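PDB 4HFQ: MutT/nudix family protein from Streptococcus pneumoniae, which hydrolyses UDP-X precursors of peptidoglycan biosynthesis, acting as a diphosphatase of the Nudix family. Local coordinates for residues V72-V77 with K112-E117; E42-A47 with E53-V58; F131-N134 with L138-K141. One frame throughout, in Å; residues are numbered along the deposited sequence.

Contact 1: residues V72-V77 with K112-E117; sequences VRAWIV and KEIEEE. With SO4 (sulfate ion), chain F; SO4 (sulfate ion), chain H.
Two acceptors hold Arg-73 NH1: the carbonyl O of Leu-95 and sulfate F. NH1 donates to O4 of that sulfate at 2.9 Å, and the bond is nearly straight (164°). O4 sits at the guanidinium edge, in its plane. Asp-71 forms a salt bridge with NE of the same group. The sulfate also lies close to the helix, its O3 3.0 Å from Glu-117 OE1. No hydrogen bond is assigned to this pair; Gly-97 N donates to OE1 and holds it. Strand and helix meet directly through side chains. Val-72 CG2 lies 3.4 Å from Glu-113 OE1, with the two side chains at about a right angle. Ala-74 CB packs 3.7 Å from Ile-114 CD1. The Ile-114 branch CG1 stands anti to the carbonyl carbon (chi1 -69°), which carries CD1 to the strand. On the far flank of the helix, Lys-112 NZ forms a salt bridge with Glu-116 OE2 at 2.8 Å and a weak bond to sulfate H. The sequence KEIEEE matches the REUXEE part of the Nudix box, with lysine for arginine. In Nudix hydrolases this helix, packed on the central sheet, commonly supplies glutamates that bind metal.

Contact 2: residues E42-A47 with E53-V58; sequences EMLNQA and EEVAEV
This contact belongs to the helical N-terminal region, where the end of helix 27-47 turns back through a short loop into helix 52-59. The segments 42-47 and 53-58 run roughly antiparallel, at 139° between their directions, and their axes come within 10.6 Å. Leu-44 does most of the joining. Its CG is anti to the backbone N (chi1 171°), and this carries the isobutyl group out toward the partner helix. Methyl CD2 meets Val-58 CG1 at 3.7 Å. The same methyl is 4.2 Å from Val-55 CG1. These two valines stand about one turn apart, so CD2 touches both of them. In each valine the touching CG1 is the branch anti to the backbone N.

The two helices form an alpha-hairpin laid beside helix 3-23. Leu-44 also packs on Leu-10 of that helix, and Met-43 and Ala-47 lean on Phe-6. Leu-50, in the connecting loop, touches both Val-55 and Val-58. The pair is also part of the dimer interface: Leu-44 packs on Leu-59 of the second subunit, and Val-58 on Thr-62 of the second subunit.

The side of the contact near Asn-45 is looser and more open to solvent. In the conformer described, one of two modelled, OD1 lies 4.2 Å from Val-55 CG2, with the side chains at about a right angle. Because a second conformer is modelled, this touch is doubtful. The backbones are closest here, with 6.8 Å between Asn-45 CA and Val-55 CA. No hydrogen bond links the two segments. Among the polar bonds nearby, Leu-44 O bonds to Ser-48 OG as helix 27-47 ends, and Asp-51 OD1 accepts from Glu-54 N as helix 52-59 begins.

Contact 3: residues F131-N134 with L138-K141; sequences FDTN and LQSK
Leu-138 lays its methyl CD1 over the face of the Asn-134 side-chain amide. CD1 is 3.5 Å from Asn-134 OD1 and almost as near to CG. The side chains cross obliquely. Leu-138 CG is anti to the backbone N (chi1 -179°), which swings the isobutyl group back along the turn. Leu-138 also packs on Ser-4 and Lys-8 of helix 3-23, and on Val-58 of the second subunit.

No direct hydrogen bond spans the two segments. A water does the bridging and has four partners. It lies 2.7 Å from Thr-133 OG1 and 2.7 Å from Asn-134 OD1. From segment 138-141 it accepts from Gln-139 N at 3.2 Å and is 2.8 Å from Lys-141 O, an acceptor. The water has more acceptors in reach than protons to give. Thr-133 OG1 sits between the backbone N and the carbonyl carbon (chi1 59°), where it can reach this water and also bond to Tyr-143 N. Asn-134 ND2 bonds to Gln-11 OE1, which helps to fix the amide. Gln-139 NE2 is held by the carbonyls of Gln-137 and Lys-180, while its OE1 bonds to a bound Tris molecule.

Asp-132 starts the turn as an N-cap. Its OD1 accepts from Asn-134 N at 3.0 Å, with the donor well above the carboxylate plane. The same oxygen is also bonded to Gln-142 NE2, so two donors hold the capping group. Ser-140 OG turns to the dimer partner and bonds to Pro-61 O of the second subunit. The whole is a water-bridged, N-capped helical turn and loop. It connects the antiparallel strands 120-132 and 143-153 of the Nudix sheet, close to helix 3-23.

The three contacts follow one another along the chain, and none nests or crosses. Contact 2 comes first and closes the short turn between helices 27-47 and 52-59 in the N-terminal region. The chain then runs on into strand 69-78. Contact 1 closes a long loop of 34 residues, which holds strands 81-87 and 93-99, and brings helix 106-118 back onto strand 69-78. Contact 3 closes a three-residue gap after strand 120-132. Contacts 1 and 3 reach the same sheet, but their nearest atoms are about 7 Å apart. Contacts 2 and 3 touch, with Val-58 CG2 packing on Ser-140 CB, so the helical region meets the Nudix domain there. Both also touch the second subunit.

Contact 1: residues V72-V77 with K112-E117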
loop_
_atom_site.group_PDB
_atom_site.type_symbol
_atom_site.label_atom_id
_atom_site.label_comp_id
_atom_site.label_asym_id
_atom_site.label_seq_id
_atom_site.Cartn_x
_atom_site.Cartn_y
_atom_site.Cartn_z
ATOM N N VAL A 72 -4.148 -1.837 10.085
ATOM C CA VAL A 72 -3.323 -1.853 11.317
ATOM C C VAL A 72 -3.700 -3.028 12.194
ATOM O O VAL A 72 -4.874 -3.401 12.268
ATOM C CB VAL A 72 -3.394 -0.517 12.120
ATOM C CG1 VAL A 72 -2.818 0.624 11.293
ATOM C CG2 VAL A 72 -4.816 -0.194 12.595
ATOM N N ARG A 73 -2.696 -3.616 12.841
ATOM C CA ARG A 73 -2.899 -4.773 13.709
ATOM C C ARG A 73 -2.045 -4.620 14.946
ATOM O O ARG A 73 -0.972 -4.001 14.906
ATOM C CB ARG A 73 -2.531 -6.092 13.027
ATOM C CG ARG A 73 -3.363 -6.436 11.800
ATOM C CD ARG A 73 -4.784 -6.794 12.188
ATOM N NE ARG A 73 -5.712 -6.476 11.098
ATOM C CZ ARG A 73 -7.020 -6.694 11.136
ATOM N NH1 ARG A 73 -7.578 -7.302 12.182
ATOM N NH2 ARG A 73 -7.780 -6.335 10.117
ATOM N N ALA A 74 -2.531 -5.206 16.047
ATOM C CA ALA A 74 -1.840 -5.184 17.334
ATOM C C ALA A 74 -1.339 -6.576 17.707
ATOM O O ALA A 74 -2.094 -7.541 17.683
ATOM C CB ALA A 74 -2.777 -4.679 18.420
ATOM N N TRP A 75 -0.069 -6.621 18.087
ATOM C CA TRP A 75 0.589 -7.816 18.600
ATOM C C TRP A 75 0.811 -7.628 20.082
ATOM O O TRP A 75 1.647 -6.840 20.498
ATOM C CB TRP A 75 1.896 -7.999 17.862
ATOM C CG TRP A 75 2.721 -9.162 18.315
ATOM C CD1 TRP A 75 3.735 -9.181 19.270
ATOM C CD2 TRP A 75 2.633 -10.527 17.798
ATOM N NE1 TRP A 75 4.280 -10.443 19.351
ATOM C CE2 TRP A 75 3.656 -11.298 18.502
ATOM C CE3 TRP A 75 1.833 -11.165 16.845
ATOM C CZ2 TRP A 75 3.846 -12.650 18.259
ATOM C CZ3 TRP A 75 2.044 -12.524 16.612
ATOM C CH2 TRP A 75 3.044 -13.240 17.296
ATOM N N ILE A 76 -0.020 -8.322 20.864
ATOM C CA ILE A 76 -0.050 -8.197 22.330
ATOM C C ILE A 76 0.281 -9.565 22.911
ATOM O O ILE A 76 -0.448 -10.521 22.695
ATOM C CB ILE A 76 -1.465 -7.764 22.769
ATOM C CG1 ILE A 76 -1.841 -6.410 22.127
ATOM C CG2 ILE A 76 -1.570 -7.714 24.294
ATOM C CD1 ILE A 76 -3.326 -6.197 21.950
ATOM N N VAL A 77 1.404 -9.640 23.617
ATOM C CA VAL A 77 1.837 -10.918 24.220
ATOM C C VAL A 77 1.785 -10.840 25.734
ATOM O O VAL A 77 2.327 -9.906 26.319
ATOM C CB VAL A 77 3.260 -11.314 23.774
ATOM C CG1 VAL A 77 3.765 -12.559 24.517
ATOM C CG2 VAL A 77 3.312 -11.542 22.265
ATOM N N LYS A 112 -6.808 3.228 18.990
ATOM C CA LYS A 112 -8.257 3.389 18.934
ATOM C C LYS A 112 -8.920 2.026 18.732
ATOM O O LYS A 112 -9.861 1.662 19.463
ATOM C CB LYS A 112 -8.641 4.371 17.816
ATOM C CG LYS A 112 -10.141 4.544 17.605
ATOM C CD LYS A 112 -10.399 5.601 16.536
ATOM C CE LYS A 112 -11.876 5.925 16.382
ATOM N NZ LYS A 112 -12.557 4.853 15.625
ATOM N N GLU A 113 -8.411 1.243 17.791
ATOM C CA GLU A 113 -9.000 -0.057 17.493
ATOM C C GLU A 113 -8.793 -1.048 18.626
ATOM O O GLU A 113 -9.719 -1.790 18.960
ATOM C CB GLU A 113 -8.549 -0.566 16.128
ATOM C CG GLU A 113 -9.019 0.447 15.095
ATOM C CD GLU A 113 -8.585 0.185 13.682
ATOM O OE1 GLU A 113 -8.032 -0.885 13.412
ATOM O OE2 GLU A 113 -8.812 1.072 12.832
ATOM N N ILE A 114 -7.631 -1.029 19.271
ATOM C CA ILE A 114 -7.442 -1.860 20.473
ATOM C C ILE A 114 -8.506 -1.519 21.534
ATOM O O ILE A 114 -9.141 -2.417 22.105
ATOM C CB ILE A 114 -6.052 -1.683 21.076
ATOM C CG1 ILE A 114 -4.975 -2.292 20.166
ATOM C CG2 ILE A 114 -5.991 -2.342 22.469
ATOM C CD1 ILE A 114 -3.586 -1.813 20.537
ATOM N N GLU A 115 -8.730 -0.237 21.796
ATOM C CA GLU A 115 -9.681 0.118 22.859
ATOM C C GLU A 115 -11.098 -0.298 22.478
ATOM O O GLU A 115 -11.833 -0.859 23.304
ATOM C CB GLU A 115 -9.630 1.611 23.194
ATOM C CG GLU A 115 -10.428 1.964 24.454
ATOM C CD GLU A 115 -10.169 3.373 24.960
ATOM O OE1 GLU A 115 -9.384 4.105 24.343
ATOM O OE2 GLU A 115 -10.770 3.765 25.982
ATOM N N GLU A 116 -11.489 -0.035 21.237
ATOM C CA GLU A 116 -12.838 -0.334 20.766
ATOM C C GLU A 116 -13.133 -1.821 20.757
ATOM O O GLU A 116 -14.245 -2.242 21.088
ATOM C CB GLU A 116 -13.069 0.262 19.370
ATOM C CG GLU A 116 -13.139 1.780 19.368
ATOM C CD GLU A 116 -13.184 2.395 17.978
ATOM O OE1 GLU A 116 -12.839 1.730 16.981
ATOM O OE2 GLU A 116 -13.570 3.574 17.895
ATOM N N GLU A 117 -12.140 -2.625 20.404
ATOM C CA GLU A 117 -12.318 -4.058 20.250
ATOM C C GLU A 117 -12.057 -4.820 21.548
ATOM O O GLU A 117 -12.825 -5.726 21.894
ATOM C CB GLU A 117 -11.381 -4.580 19.151
ATOM C CG GLU A 117 -11.808 -4.123 17.767
ATOM C CD GLU A 117 -10.778 -4.381 16.698
ATOM O OE1 GLU A 117 -9.896 -5.247 16.868
ATOM O OE2 GLU A 117 -10.882 -3.677 15.659
HETATM S S SO4 F . -11.124 -7.465 13.737
HETATM O O1 SO4 F . -12.423 -8.177 13.844
HETATM O O2 SO4 F . -11.393 -6.041 13.432
HETATM O O3 SO4 F . -10.377 -7.574 15.006
HETATM O O4 SO4 F . -10.299 -8.057 12.661
HETATM S S SO4 H . -14.461 8.259 14.502
HETATM O O1 SO4 H . -15.478 8.527 13.463
HETATM O O2 SO4 H . -14.914 7.125 15.352
HETATM O O3 SO4 H . -13.195 7.902 13.829
HETATM O O4 SO4 H . -14.291 9.450 15.352
#

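Contact 2: residues E42-A47 with E53-V58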
loop_
_atom_site.group_PDB
_atom_site.type_symbol
_atom_site.label_atom_id
_atom_site.label_comp_id
_atom_site.label_asym_id
_atom_site.label_seq_id
_atom_site.Cartn_x
_atom_site.Cartn_y
_atom_site.Cartn_z
ATOM N N GLU A 42 -17.445 -5.240 -16.650
ATOM C CA GLU A 42 -18.104 -6.325 -17.384
ATOM C C GLU A 42 -17.321 -7.612 -17.237
ATOM O O GLU A 42 -17.891 -8.681 -17.020
ATOM C CB GLU A 42 -18.247 -5.970 -18.860
ATOM C CG GLU A 42 -19.263 -4.880 -19.127
ATOM C CD GLU A 42 -19.157 -4.279 -20.513
ATOM O OE1 GLU A 42 -18.590 -4.923 -21.426
ATOM O OE2 GLU A 42 -19.662 -3.150 -20.691
ATOM N N MET A 43 -16.003 -7.514 -17.327
ATOM C CA MET A 43 -15.153 -8.680 -17.229
ATOM C C MET A 43 -15.208 -9.283 -15.827
ATOM O O MET A 43 -15.310 -10.502 -15.685
ATOM C CB MET A 43 -13.717 -8.331 -17.627
ATOM C CG MET A 43 -12.779 -9.526 -17.529
ATOM S SD MET A 43 -11.146 -9.128 -18.106
ATOM C CE MET A 43 -10.584 -8.191 -16.728
ATOM N N LEU A 44 -15.166 -8.439 -14.804
ATOM C CA LEU A 44 -15.284 -8.918 -13.435
ATOM C C LEU A 44 -16.614 -9.632 -13.193
ATOM O O LEU A 44 -16.643 -10.686 -12.535
ATOM C CB LEU A 44 -15.089 -7.770 -12.449
ATOM C CG LEU A 44 -15.431 -8.183 -11.013
ATOM C CD1 LEU A 44 -14.506 -9.301 -10.547
ATOM C CD2 LEU A 44 -15.400 -6.989 -10.072
ATOM N N ASN A 45 -17.698 -9.065 -13.705
ATOM C CA ASN A 45 -18.997 -9.701 -13.578
ATOM C C ASN A 45 -18.956 -11.126 -14.126
ATOM O O ASN A 45 -19.416 -12.068 -13.471
ATOM C CB ASN A 45 -20.062 -8.872 -14.290
ATOM C CG ASN A 45 -21.460 -9.271 -13.893
ATOM O OD1 ASN A 45 -21.735 -9.510 -12.719
ATOM N ND2 ASN A 45 -22.354 -9.339 -14.866
ATOM N N GLN A 46 -18.373 -11.286 -15.309
ATOM C CA GLN A 46 -18.345 -12.579 -15.988
ATOM C C GLN A 46 -17.333 -13.544 -15.390
ATOM O O GLN A 46 -17.523 -14.755 -15.431
ATOM C CB GLN A 46 -18.084 -12.404 -17.491
ATOM C CG GLN A 46 -18.605 -13.554 -18.349
ATOM C CD GLN A 46 -20.105 -13.769 -18.203
ATOM O OE1 GLN A 46 -20.864 -12.817 -18.009
ATOM N NE2 GLN A 46 -20.538 -15.028 -18.292
ATOM N N ALA A 47 -16.258 -13.014 -14.822
ATOM C CA ALA A 47 -15.163 -13.862 -14.357
ATOM C C ALA A 47 -15.366 -14.383 -12.938
ATOM O O ALA A 47 -14.632 -15.264 -12.499
ATOM C CB ALA A 47 -13.837 -13.119 -14.452
ATOM N N GLU A 53 -24.377 -6.987 -5.277
ATOM C CA GLU A 53 -23.890 -6.117 -4.191
ATOM C C GLU A 53 -22.365 -6.207 -4.023
ATOM O O GLU A 53 -21.690 -5.185 -3.871
ATOM C CB GLU A 53 -24.595 -6.422 -2.863
ATOM C CG GLU A 53 -24.265 -5.422 -1.758
ATOM C CD GLU A 53 -25.190 -5.516 -0.555
ATOM O OE1 GLU A 53 -25.340 -6.623 0.009
ATOM O OE2 GLU A 53 -25.757 -4.467 -0.162
ATOM N N GLU A 54 -21.836 -7.427 -4.059
ATOM C CA GLU A 54 -20.401 -7.662 -3.908
ATOM C C GLU A 54 -19.598 -7.096 -5.072
ATOM O O GLU A 54 -18.529 -6.514 -4.868
ATOM C CB GLU A 54 -20.116 -9.152 -3.746
ATOM C CG GLU A 54 -20.638 -9.733 -2.441
ATOM C CD GLU A 54 -20.616 -11.241 -2.421
ATOM O OE1 GLU A 54 -20.938 -11.860 -3.460
ATOM O OE2 GLU A 54 -20.294 -11.813 -1.361
ATOM N N VAL A 55 -20.100 -7.281 -6.295
ATOM C CA VAL A 55 -19.442 -6.721 -7.478
ATOM C C VAL A 55 -19.368 -5.197 -7.378
ATOM O O VAL A 55 -18.307 -4.615 -7.612
ATOM C CB VAL A 55 -20.138 -7.145 -8.793
ATOM C CG1 VAL A 55 -19.543 -6.397 -9.979
ATOM C CG2 VAL A 55 -19.975 -8.635 -9.015
ATOM N N ALA A 56 -20.482 -4.563 -7.023
ATOM C CA ALA A 56 -20.516 -3.118 -6.806
ATOM C C ALA A 56 -19.517 -2.683 -5.726
ATOM O O ALA A 56 -18.925 -1.609 -5.835
ATOM C CB ALA A 56 -21.931 -2.660 -6.453
ATOM N N GLU A 57 -19.354 -3.505 -4.685
ATOM C CA GLU A 57 -18.399 -3.221 -3.597
ATOM C C GLU A 57 -16.952 -3.218 -4.101
ATOM O O GLU A 57 -16.152 -2.376 -3.678
ATOM C CB GLU A 57 -18.593 -4.181 -2.407
ATOM C CG GLU A 57 -19.827 -3.861 -1.567
ATOM C CD GLU A 57 -20.014 -4.766 -0.367
ATOM O OE1 GLU A 57 -19.357 -5.829 -0.280
ATOM O OE2 GLU A 57 -20.839 -4.406 0.503
ATOM N N VAL A 58 -16.617 -4.140 -5.005
ATOM C CA VAL A 58 -15.280 -4.148 -5.620
ATOM C C VAL A 58 -15.069 -2.925 -6.507
ATOM O O VAL A 58 -14.008 -2.304 -6.488
ATOM C CB VAL A 58 -15.001 -5.456 -6.413
ATOM C CG1 VAL A 58 -13.708 -5.357 -7.214
ATOM C CG2 VAL A 58 -14.919 -6.645 -5.472
#

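Contact 3: residues F131-N134 with L138-K141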
loop_
_atom_site.group_PDB
_atom_site.type_symbol
_atom_site.label_atom_id
_atom_site.label_comp_id
_atom_site.label_asym_id
_atom_site.label_seq_id
_atom_site.Cartn_x
_atom_site.Cartn_y
_atom_site.Cartn_z
ATOM N N PHE A 131 3.453 -5.820 6.271
ATOM C CA PHE A 131 3.172 -6.884 5.301
ATOM C C PHE A 131 2.409 -6.370 4.080
ATOM O O PHE A 131 1.535 -5.499 4.188
ATOM C CB PHE A 131 2.308 -7.989 5.933
ATOM C CG PHE A 131 2.974 -8.774 7.031
ATOM C CD1 PHE A 131 4.092 -9.550 6.779
ATOM C CD2 PHE A 131 2.437 -8.765 8.310
ATOM C CE1 PHE A 131 4.670 -10.315 7.794
ATOM C CE2 PHE A 131 3.011 -9.523 9.327
ATOM C CZ PHE A 131 4.128 -10.294 9.064
ATOM N N ASP A 132 2.706 -6.975 2.938
ATOM C CA ASP A 132 1.946 -6.764 1.703
ATOM C C ASP A 132 0.866 -7.835 1.637
ATOM O O ASP A 132 1.186 -9.033 1.490
ATOM C CB ASP A 132 2.898 -6.877 0.505
ATOM C CG ASP A 132 2.214 -6.687 -0.837
ATOM O OD1 ASP A 132 1.015 -6.352 -0.908
ATOM O OD2 ASP A 132 2.932 -6.897 -1.828
ATOM N N THR A 133 -0.408 -7.440 1.690
ATOM C CA THR A 133 -1.469 -8.466 1.606
ATOM C C THR A 133 -1.483 -9.206 0.286
ATOM O O THR A 133 -1.945 -10.351 0.217
ATOM C CB THR A 133 -2.874 -7.924 1.899
ATOM O OG1 THR A 133 -3.189 -6.886 0.954
ATOM C CG2 THR A 133 -2.984 -7.397 3.313
ATOM N N ASN A 134 -0.951 -8.599 -0.768
ATOM C CA ASN A 134 -0.887 -9.324 -2.045
ATOM C C ASN A 134 0.006 -10.539 -1.949
ATOM O O ASN A 134 -0.204 -11.508 -2.684
ATOM C CB ASN A 134 -0.430 -8.419 -3.195
ATOM C CG ASN A 134 -1.563 -7.637 -3.815
ATOM O OD1 ASN A 134 -2.632 -7.464 -3.247
ATOM N ND2 ASN A 134 -1.308 -7.108 -5.014
ATOM N N LEU A 138 -3.903 -12.547 -0.558
ATOM C CA LEU A 138 -4.372 -11.808 -1.707
ATOM C C LEU A 138 -5.880 -11.597 -1.655
ATOM O O LEU A 138 -6.654 -12.507 -1.308
ATOM C CB LEU A 138 -3.979 -12.529 -2.989
ATOM C CG LEU A 138 -4.404 -11.838 -4.297
ATOM C CD1 LEU A 138 -3.736 -10.484 -4.502
ATOM C CD2 LEU A 138 -4.108 -12.758 -5.479
ATOM N N GLN A 139 -6.304 -10.385 -1.986
ATOM C CA GLN A 139 -7.714 -10.009 -1.942
ATOM C C GLN A 139 -7.935 -8.816 -2.881
ATOM O O GLN A 139 -6.968 -8.267 -3.434
ATOM C CB GLN A 139 -8.167 -9.736 -0.503
ATOM C CG GLN A 139 -7.255 -8.753 0.227
ATOM C CD GLN A 139 -7.545 -8.701 1.701
ATOM O OE1 GLN A 139 -8.454 -8.017 2.139
ATOM N NE2 GLN A 139 -6.754 -9.449 2.483
ATOM N N SER A 140 -9.190 -8.408 -3.048
ATOM C CA SER A 140 -9.513 -7.415 -4.084
ATOM C C SER A 140 -8.713 -6.125 -3.903
ATOM O O SER A 140 -8.225 -5.557 -4.901
ATOM C CB SER A 140 -11.010 -7.145 -4.138
ATOM O OG SER A 140 -11.507 -6.700 -2.905
ATOM N N LYS A 141 -8.543 -5.685 -2.653
ATOM C CA LYS A 141 -7.721 -4.514 -2.379
ATOM C C LYS A 141 -6.371 -4.939 -1.866
ATOM O O LYS A 141 -6.256 -5.885 -1.085
ATOM C CB LYS A 141 -8.370 -3.584 -1.349
ATOM C CG LYS A 141 -9.664 -2.908 -1.801
ATOM C CD LYS A 141 -9.444 -1.978 -2.988
ATOM C CE LYS A 141 -10.665 -1.119 -3.326
ATOM N NZ LYS A 141 -11.801 -1.903 -3.911
HETATM O O HOH W 1 -4.380 -7.948 -1.249
#